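Local coordinates for Spermidine/putrescine ABC transporter, periplasmic binding protein (Treponema pallidum, PDB 2V84), which probably binds polyamines such as spermidine and putrescine, as the periplasmic solute-binding lipoprotein of an ABC transporter, at residues E94-I107 against R269-P282. Numbering follows the deposited sequence. Where two conformers were deposited one is given.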
ATOM      1  N   GLU A  94      -7.964  19.704   1.601  1.00 27.64           N
ATOM      2  CA  GLU A  94      -8.371  20.854   0.765  1.00 26.67           C
ATOM      3  C   GLU A  94      -8.677  20.394  -0.629  1.00 26.10           C
ATOM      4  O   GLU A  94      -8.074  19.424  -1.087  1.00 24.18           O
ATOM      5  CB  GLU A  94      -7.270  21.905   0.697  1.00 27.50           C
ATOM      6  CG  GLU A  94      -6.980  22.493   2.059  1.00 27.06           C
ATOM      7  CD  GLU A  94      -6.168  23.758   2.007  1.00 31.66           C
ATOM      8  OE1 GLU A  94      -5.617  24.082   0.941  1.00 34.31           O
ATOM      9  OE2 GLU A  94      -6.078  24.445   3.049  1.00 34.40           O
ATOM     10  N   LYS A  95      -9.636  21.061  -1.273  1.00 24.85           N
ATOM     11  CA  LYS A  95      -9.927  20.790  -2.691  1.00 25.52           C
ATOM     12  C   LYS A  95      -8.682  21.025  -3.531  1.00 25.81           C
ATOM     13  O   LYS A  95      -7.914  21.955  -3.284  1.00 26.79           O
ATOM     14  CB  LYS A  95     -11.115  21.648  -3.190  1.00 24.05           C
ATOM     15  CG  LYS A  95     -12.456  21.220  -2.576  1.00 23.83           C
ATOM     16  CD  LYS A  95     -13.652  21.944  -3.217  1.00 25.30           C
ATOM     17  CE  LYS A  95     -14.980  21.504  -2.568  1.00 23.96           C
ATOM     18  NZ  LYS A  95     -16.124  22.206  -3.204  1.00 29.01           N
ATOM     19  N   ILE A  96      -8.493  20.175  -4.530  1.00 26.48           N
ATOM     20  CA  ILE A  96      -7.370  20.254  -5.444  1.00 26.33           C
ATOM     21  C   ILE A  96      -7.838  20.927  -6.731  1.00 27.19           C
ATOM     22  O   ILE A  96      -8.955  20.696  -7.187  1.00 26.65           O
ATOM     23  CB  ILE A  96      -6.802  18.832  -5.724  1.00 26.23           C
ATOM     24  CG1 ILE A  96      -6.214  18.278  -4.414  1.00 25.14           C
ATOM     25  CG2 ILE A  96      -5.749  18.871  -6.831  1.00 26.08           C
ATOM     26  CD1 ILE A  96      -5.650  16.851  -4.486  1.00 25.37           C
ATOM     27  N   ASP A  97      -7.002  21.816  -7.264  1.00 27.81           N
ATOM     28  CA  ASP A  97      -7.267  22.506  -8.521  1.00 27.89           C
ATOM     29  C   ASP A  97      -6.615  21.713  -9.636  1.00 27.87           C
ATOM     30  O   ASP A  97      -5.406  21.821  -9.871  1.00 27.67           O
ATOM     31  CB  ASP A  97      -6.721  23.949  -8.475  1.00 27.82           C
ATOM     32  CG  ASP A  97      -6.925  24.697  -9.775  1.00 29.43           C
ATOM     33  OD1 ASP A  97      -7.611  24.185 -10.694  1.00 30.78           O
ATOM     34  OD2 ASP A  97      -6.390  25.813  -9.904  1.00 30.96           O
ATOM     35  N   LEU A  98      -7.412  20.898 -10.313  1.00 28.18           N
ATOM     36  CA  LEU A  98      -6.851  19.973 -11.283  1.00 28.88           C
ATOM     37  C   LEU A  98      -6.319  20.675 -12.530  1.00 29.28           C
ATOM     38  O   LEU A  98      -5.580  20.068 -13.316  1.00 28.62           O
ATOM     39  CB  LEU A  98      -7.857  18.884 -11.661  1.00 29.59           C
ATOM     40  CG  LEU A  98      -8.308  17.899 -10.572  1.00 29.16           C
ATOM     41  CD1 LEU A  98      -9.357  16.955 -11.176  1.00 30.02           C
ATOM     42  CD2 LEU A  98      -7.144  17.134  -9.946  1.00 28.12           C
ATOM     43  N   SER A  99      -6.677  21.954 -12.699  1.00 29.31           N
ATOM     44  CA  SER A  99      -6.187  22.705 -13.859  1.00 29.28           C
ATOM     45  C   SER A  99      -4.680  22.920 -13.691  1.00 29.07           C
ATOM     46  O   SER A  99      -3.970  23.141 -14.671  1.00 29.67           O
ATOM     47  CB  SER A  99      -6.926  24.040 -14.055  1.00 29.22           C
ATOM     48  OG  SER A  99      -6.599  24.961 -13.027  1.00 29.56           O
ATOM     49  N   LYS A 100      -4.188  22.799 -12.461  1.00 27.62           N
ATOM     50  CA  LYS A 100      -2.754  22.973 -12.203  1.00 26.75           C
ATOM     51  C   LYS A 100      -2.010  21.635 -12.245  1.00 25.99           C
ATOM     52  O   LYS A 100      -0.804  21.561 -11.975  1.00 25.22           O
ATOM     53  CB  LYS A 100      -2.535  23.671 -10.875  1.00 26.85           C
ATOM     54  CG  LYS A 100      -2.919  25.159 -10.909  1.00 29.25           C
ATOM     55  CD  LYS A 100      -2.587  25.829  -9.589  1.00 34.58           C
ATOM     56  CE  LYS A 100      -2.732  27.341  -9.735  1.00 37.79           C
ATOM     57  NZ  LYS A 100      -2.570  28.042  -8.427  1.00 40.63           N
ATOM     58  N   ILE A 101      -2.744  20.582 -12.577  1.00 25.44           N
ATOM     59  CA  ILE A 101      -2.173  19.243 -12.671  1.00 24.99           C
ATOM     60  C   ILE A 101      -2.603  18.581 -13.976  1.00 24.73           C
ATOM     61  O   ILE A 101      -3.261  17.556 -13.951  1.00 24.80           O
ATOM     62  CB  ILE A 101      -2.589  18.342 -11.486  1.00 25.15           C
ATOM     63  CG1 ILE A 101      -2.399  19.073 -10.156  1.00 23.71           C
ATOM     64  CG2 ILE A 101      -1.751  17.050 -11.493  1.00 24.66           C
ATOM     65  CD1 ILE A 101      -3.039  18.330  -8.971  1.00 25.92           C
ATOM     66  N   PRO A 102      -2.207  19.155 -15.124  1.00 24.68           N
ATOM     67  CA  PRO A 102      -2.648  18.601 -16.406  1.00 24.13           C
ATOM     68  C   PRO A 102      -2.270  17.121 -16.596  1.00 24.11           C
ATOM     69  O   PRO A 102      -2.963  16.407 -17.334  1.00 24.83           O
ATOM     70  CB  PRO A 102      -1.941  19.493 -17.431  1.00 23.58           C
ATOM     71  CG  PRO A 102      -0.793  20.090 -16.695  1.00 24.36           C
ATOM     72  CD  PRO A 102      -1.354  20.336 -15.324  1.00 25.28           C
ATOM     73  N   ASN A 103      -1.194  16.672 -15.939  1.00 24.29           N
ATOM     74  CA  ASN A 103      -0.715  15.281 -16.060  1.00 24.34           C
ATOM     75  C   ASN A 103      -1.623  14.250 -15.379  1.00 25.20           C
ATOM     76  O   ASN A 103      -1.400  13.032 -15.473  1.00 25.59           O
ATOM     77  CB  ASN A 103       0.718  15.158 -15.530  1.00 24.44           C
ATOM     78  CG  ASN A 103       1.719  15.903 -16.381  1.00 23.50           C
ATOM     79  OD1 ASN A 103       1.504  16.065 -17.573  1.00 23.45           O
ATOM     80  ND2 ASN A 103       2.809  16.386 -15.767  1.00 23.71           N
ATOM     81  N   VAL A 104      -2.670  14.747 -14.731  1.00 26.35           N
ATOM     82  CA  VAL A 104      -3.781  13.939 -14.212  1.00 27.80           C
ATOM     83  C   VAL A 104      -4.443  13.177 -15.386  1.00 28.25           C
ATOM     84  O   VAL A 104      -5.117  12.155 -15.189  1.00 27.77           O
ATOM     85  CB  VAL A 104      -4.700  14.877 -13.348  1.00 29.24           C
ATOM     86  CG1 VAL A 104      -5.966  15.394 -14.070  1.00 27.90           C
ATOM     87  CG2 VAL A 104      -4.900  14.399 -11.940  1.00 30.73           C
ATOM     88  N   GLN A 105      -4.208  13.650 -16.608  0.50 28.15           N
ATOM     89  CA  GLN A 105      -4.694  12.960 -17.800  0.50 28.76           C
ATOM     90  C   GLN A 105      -3.987  11.619 -18.053  0.50 28.90           C
ATOM     91  O   GLN A 105      -4.394  10.854 -18.928  0.50 29.18           O
ATOM     92  CB  GLN A 105      -4.613  13.874 -19.029  0.50 28.64           C
ATOM     93  CG  GLN A 105      -5.650  14.984 -19.026  0.50 28.58           C
ATOM     94  CD  GLN A 105      -7.052  14.473 -18.763  0.50 28.99           C
ATOM     95  OE1 GLN A 105      -7.623  13.745 -19.577  0.50 29.65           O
ATOM     96  NE2 GLN A 105      -7.615  14.849 -17.622  0.50 26.60           N
ATOM     97  N   PHE A 106      -2.938  11.333 -17.284  1.00 29.05           N
ATOM     98  CA  PHE A 106      -2.229  10.054 -17.420  1.00 29.73           C
ATOM     99  C   PHE A 106      -2.787   8.954 -16.511  1.00 30.21           C
ATOM    100  O   PHE A 106      -2.304   7.807 -16.543  1.00 30.12           O
ATOM    101  CB  PHE A 106      -0.745  10.247 -17.151  1.00 30.42           C
ATOM    102  CG  PHE A 106      -0.063  11.124 -18.149  1.00 31.12           C
ATOM    103  CD1 PHE A 106      -0.261  10.934 -19.509  1.00 31.68           C
ATOM    104  CD2 PHE A 106       0.801  12.128 -17.730  1.00 31.91           C
ATOM    105  CE1 PHE A 106       0.382  11.748 -20.440  1.00 32.14           C
ATOM    106  CE2 PHE A 106       1.450  12.931 -18.644  1.00 31.57           C
ATOM    107  CZ  PHE A 106       1.235  12.750 -20.000  1.00 31.93           C
ATOM    108  N   ILE A 107      -3.795   9.304 -15.714  1.00 30.22           N
ATOM    109  CA  ILE A 107      -4.397   8.362 -14.768  1.00 30.71           C
ATOM    110  C   ILE A 107      -5.304   7.447 -15.591  1.00 31.21           C
ATOM    111  O   ILE A 107      -6.217   7.915 -16.273  1.00 31.71           O
ATOM    112  CB  ILE A 107      -5.113   9.082 -13.564  1.00 30.76           C
ATOM    113  CG1 ILE A 107      -4.119   9.855 -12.670  1.00 29.50           C
ATOM    114  CG2 ILE A 107      -5.853   8.102 -12.656  1.00 30.82           C
ATOM    115  CD1 ILE A 107      -3.001   9.007 -12.106  1.00 30.16           C
ATOM    116  N   ARG A 269       0.175  25.886  -1.734  1.00 30.79           N
ATOM    117  CA  ARG A 269      -0.645  25.073  -2.638  1.00 30.23           C
ATOM    118  C   ARG A 269      -0.048  25.026  -4.039  1.00 30.90           C
ATOM    119  O   ARG A 269      -0.136  24.008  -4.719  1.00 31.42           O
ATOM    120  CB  ARG A 269      -2.096  25.572  -2.674  1.00 30.62           C
ATOM    121  CG  ARG A 269      -2.908  25.259  -1.406  1.00 29.08           C
ATOM    122  CD  ARG A 269      -4.280  25.917  -1.436  1.00 28.94           C
ATOM    123  NE  ARG A 269      -5.023  25.602  -2.662  1.00 28.04           N
ATOM    124  CZ  ARG A 269      -5.741  24.491  -2.861  1.00 26.44           C
ATOM    125  NH1 ARG A 269      -5.852  23.575  -1.910  1.00 27.29           N
ATOM    126  NH2 ARG A 269      -6.370  24.298  -4.021  1.00 23.15           N
ATOM    127  N   ASP A 270       0.567  26.125  -4.473  1.00 31.57           N
ATOM    128  CA  ASP A 270       1.186  26.179  -5.807  1.00 31.68           C
ATOM    129  C   ASP A 270       2.295  25.133  -5.998  1.00 30.73           C
ATOM    130  O   ASP A 270       2.351  24.464  -7.022  1.00 30.06           O
ATOM    131  CB  ASP A 270       1.725  27.581  -6.075  1.00 32.42           C
ATOM    132  CG  ASP A 270       0.625  28.635  -6.081  1.00 34.16           C
ATOM    133  OD1 ASP A 270      -0.471  28.366  -6.616  1.00 37.62           O
ATOM    134  OD2 ASP A 270       0.871  29.734  -5.540  1.00 39.21           O
ATOM    135  N   LEU A 271       3.166  24.987  -5.005  1.00 30.04           N
ATOM    136  CA  LEU A 271       4.180  23.940  -5.086  1.00 30.01           C
ATOM    137  C   LEU A 271       3.609  22.547  -4.861  1.00 29.49           C
ATOM    138  O   LEU A 271       4.127  21.570  -5.399  1.00 30.99           O
ATOM    139  CB  LEU A 271       5.349  24.194  -4.125  1.00 29.63           C
ATOM    140  CG  LEU A 271       6.506  25.015  -4.684  1.00 30.65           C
ATOM    141  CD1 LEU A 271       7.593  25.074  -3.635  1.00 30.19           C
ATOM    142  CD2 LEU A 271       7.036  24.429  -5.973  1.00 30.39           C
ATOM    143  N   ALA A 272       2.550  22.438  -4.065  1.00 28.94           N
ATOM    144  CA  ALA A 272       1.900  21.138  -3.872  1.00 27.32           C
ATOM    145  C   ALA A 272       1.353  20.596  -5.191  1.00 26.75           C
ATOM    146  O   ALA A 272       1.567  19.440  -5.528  1.00 26.09           O
ATOM    147  CB  ALA A 272       0.803  21.231  -2.841  1.00 27.65           C
ATOM    148  N   HIS A 273       0.672  21.439  -5.949  1.00 25.16           N
ATOM    149  CA  HIS A 273       0.119  21.007  -7.236  1.00 25.42           C
ATOM    150  C   HIS A 273       1.249  20.706  -8.225  1.00 24.69           C
ATOM    151  O   HIS A 273       1.167  19.766  -9.013  1.00 24.03           O
ATOM    152  CB  HIS A 273      -0.774  22.105  -7.824  1.00 24.33           C
ATOM    153  CG  HIS A 273      -2.090  22.267  -7.127  1.00 25.80           C
ATOM    154  ND1 HIS A 273      -2.238  23.009  -5.979  1.00 26.96           N
ATOM    155  CD2 HIS A 273      -3.318  21.774  -7.415  1.00 25.15           C
ATOM    156  CE1 HIS A 273      -3.507  22.996  -5.605  1.00 27.48           C
ATOM    157  NE2 HIS A 273      -4.180  22.245  -6.454  1.00 24.48           N
ATOM    158  N   ALA A 274       2.303  21.518  -8.172  1.00 24.41           N
ATOM    159  CA  ALA A 274       3.407  21.419  -9.110  1.00 24.57           C
ATOM    160  C   ALA A 274       4.151  20.122  -8.890  1.00 24.77           C
ATOM    161  O   ALA A 274       4.648  19.505  -9.837  1.00 25.49           O
ATOM    162  CB  ALA A 274       4.353  22.618  -8.958  1.00 24.27           C
ATOM    163  N   PHE A 275       4.223  19.697  -7.639  1.00 25.18           N
ATOM    164  CA  PHE A 275       4.879  18.441  -7.357  1.00 25.15           C
ATOM    165  C   PHE A 275       4.070  17.237  -7.807  1.00 24.58           C
ATOM    166  O   PHE A 275       4.628  16.314  -8.390  1.00 24.93           O
ATOM    167  CB  PHE A 275       5.282  18.320  -5.894  1.00 26.63           C
ATOM    168  CG  PHE A 275       6.112  17.100  -5.626  1.00 28.55           C
ATOM    169  CD1 PHE A 275       7.496  17.135  -5.789  1.00 28.59           C
ATOM    170  CD2 PHE A 275       5.502  15.895  -5.264  1.00 29.70           C
ATOM    171  CE1 PHE A 275       8.267  15.992  -5.568  1.00 29.91           C
ATOM    172  CE2 PHE A 275       6.264  14.745  -5.044  1.00 30.08           C
ATOM    173  CZ  PHE A 275       7.647  14.798  -5.194  1.00 29.56           C
ATOM    174  N   ILE A 276       2.751  17.254  -7.602  1.00 23.65           N
ATOM    175  CA  ILE A 276       1.906  16.170  -8.094  1.00 23.24           C
ATOM    176  C   ILE A 276       2.013  16.090  -9.621  1.00 23.91           C
ATOM    177  O   ILE A 276       2.125  15.004 -10.201  1.00 24.06           O
ATOM    178  CB  ILE A 276       0.401  16.397  -7.687  1.00 23.02           C
ATOM    179  CG1 ILE A 276       0.268  16.476  -6.149  1.00 23.58           C
ATOM    180  CG2 ILE A 276      -0.507  15.304  -8.276  1.00 22.18           C
ATOM    181  CD1 ILE A 276      -1.125  16.932  -5.667  1.00 22.80           C
ATOM    182  N   ASN A 277       1.955  17.259 -10.260  1.00 24.02           N
ATOM    183  CA  ASN A 277       2.117  17.355 -11.699  1.00 24.65           C
ATOM    184  C   ASN A 277       3.484  16.805 -12.155  1.00 24.64           C
ATOM    185  O   ASN A 277       3.557  16.081 -13.133  1.00 25.15           O
ATOM    186  CB  ASN A 277       1.902  18.799 -12.174  1.00 24.57           C
ATOM    187  CG  ASN A 277       1.656  18.884 -13.664  1.00 24.89           C
ATOM    188  OD1 ASN A 277       0.758  18.232 -14.182  1.00 23.52           O
ATOM    189  ND2 ASN A 277       2.461  19.686 -14.363  1.00 25.75           N
ATOM    190  N   PHE A 278       4.549  17.130 -11.418  1.00 25.52           N
ATOM    191  CA  PHE A 278       5.913  16.660 -11.707  1.00 26.31           C
ATOM    192  C   PHE A 278       6.007  15.128 -11.563  1.00 26.60           C
ATOM    193  O   PHE A 278       6.553  14.429 -12.419  1.00 26.82           O
ATOM    194  CB  PHE A 278       6.886  17.373 -10.752  1.00 26.69           C
ATOM    195  CG  PHE A 278       8.302  16.847 -10.779  1.00 28.70           C
ATOM    196  CD1 PHE A 278       8.692  15.793  -9.938  1.00 30.35           C
ATOM    197  CD2 PHE A 278       9.267  17.455 -11.579  1.00 30.73           C
ATOM    198  CE1 PHE A 278      10.024  15.322  -9.941  1.00 28.95           C
ATOM    199  CE2 PHE A 278      10.602  16.994 -11.584  1.00 30.31           C
ATOM    200  CZ  PHE A 278      10.972  15.933 -10.765  1.00 29.10           C
ATOM    201  N   PHE A 279       5.446  14.616 -10.484  1.00 26.87           N
ATOM    202  CA  PHE A 279       5.527  13.186 -10.163  1.00 28.01           C
ATOM    203  C   PHE A 279       4.838  12.342 -11.235  1.00 28.42           C
ATOM    204  O   PHE A 279       5.271  11.229 -11.557  1.00 28.03           O
ATOM    205  CB  PHE A 279       4.895  12.977  -8.791  1.00 27.76           C
ATOM    206  CG  PHE A 279       5.169  11.644  -8.182  1.00 28.72           C
ATOM    207  CD1 PHE A 279       6.379  11.392  -7.525  1.00 30.14           C
ATOM    208  CD2 PHE A 279       4.200  10.645  -8.230  1.00 28.09           C
ATOM    209  CE1 PHE A 279       6.621  10.135  -6.942  1.00 28.03           C
ATOM    210  CE2 PHE A 279       4.427   9.396  -7.637  1.00 29.69           C
ATOM    211  CZ  PHE A 279       5.650   9.147  -7.002  1.00 29.07           C
ATOM    212  N   LEU A 280       3.763  12.899 -11.799  1.00 29.10           N
ATOM    213  CA  LEU A 280       2.997  12.231 -12.852  1.00 29.14           C
ATOM    214  C   LEU A 280       3.533  12.456 -14.276  1.00 29.82           C
ATOM    215  O   LEU A 280       2.929  11.975 -15.231  1.00 30.29           O
ATOM    216  CB  LEU A 280       1.520  12.625 -12.795  1.00 28.86           C
ATOM    217  CG  LEU A 280       0.721  12.142 -11.569  1.00 27.09           C
ATOM    218  CD1 LEU A 280      -0.692  12.703 -11.642  1.00 27.64           C
ATOM    219  CD2 LEU A 280       0.709  10.635 -11.429  1.00 24.69           C
ATOM    220  N   GLU A 281       4.637  13.187 -14.415  1.00 30.55           N
ATOM    221  CA  GLU A 281       5.357  13.223 -15.689  1.00 31.46           C
ATOM    222  C   GLU A 281       5.835  11.798 -15.983  1.00 31.39           C
ATOM    223  O   GLU A 281       6.396  11.169 -15.103  1.00 31.57           O
ATOM    224  CB  GLU A 281       6.542  14.181 -15.613  1.00 31.89           C
ATOM    225  CG  GLU A 281       6.914  14.815 -16.939  1.00 35.81           C
ATOM    226  CD  GLU A 281       5.871  15.789 -17.470  1.00 37.62           C
ATOM    227  OE1 GLU A 281       5.692  16.883 -16.860  1.00 40.38           O
ATOM    228  OE2 GLU A 281       5.262  15.475 -18.526  1.00 38.93           O
ATOM    229  N   PRO A 282       5.591  11.289 -17.206  1.00 31.87           N
ATOM    230  CA  PRO A 282       5.815   9.882 -17.590  1.00 31.92           C
ATOM    231  C   PRO A 282       7.174   9.302 -17.217  1.00 32.27           C
ATOM    232  O   PRO A 282       7.238   8.190 -16.678  1.00 32.42           O
ATOM    233  CB  PRO A 282       5.660   9.926 -19.108  1.00 32.65           C
ATOM    234  CG  PRO A 282       4.649  10.994 -19.307  1.00 32.09           C
ATOM    235  CD  PRO A 282       5.038  12.055 -18.337  1.00 31.83           C
TER
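A loop with two short 3-10 turns, residues 94-107, links strand 93-94 to helix 109-114; it lies along one side of helix 269-279 and is held mainly by side chain-to-backbone hydrogen bonds. At the start of the helix, NH1 and NH2 of Arg-269 both grip the carbonyl O of Lys-95, at 3.0 and 2.9 Å. NH1 also forms a salt bridge to Glu-94 OE1, which it meets on the anti lone pair of the carboxylate oxygen; OE2 binds the backbone N of Gly-265. The bend at chi3 of Arg-269 (53°) turns the guanidinium toward this loop.

His-273 is fixed at both nitrogens. ND1 donates to Arg-269 O one turn back, and His-273 NE2 accepts from Asp-97 N at 3.0 Å, close to the ring plane. The extended Lys-100 passes over one ring face, and its NZ reaches Asp-270 OD1 at 2.8 Å in a second salt bridge.

Farther along, two asparagines bond to each other's backbone, their amide planes nearly parallel (11° apart). Asn-277 OD1 accepts from the backbone N of Asn-103 at 3.1 Å, while Asn-103 ND2 donates to Asn-277 O at 2.8 Å. Between the polar groups, Ile-101 CG2 packs on Ile-276 CG2 at 3.9 Å. Beyond the helix end, Pro-282 CG sits over the Phe-106 ring in a CH-pi contact.

The site is away from the predicted spermidine residues. Ile-96, Val-104, Ile-276 and Leu-280 also pack on Val-125 of strand 125-137, and Ile-262 of strand 262-263 touches Arg-269 and His-273.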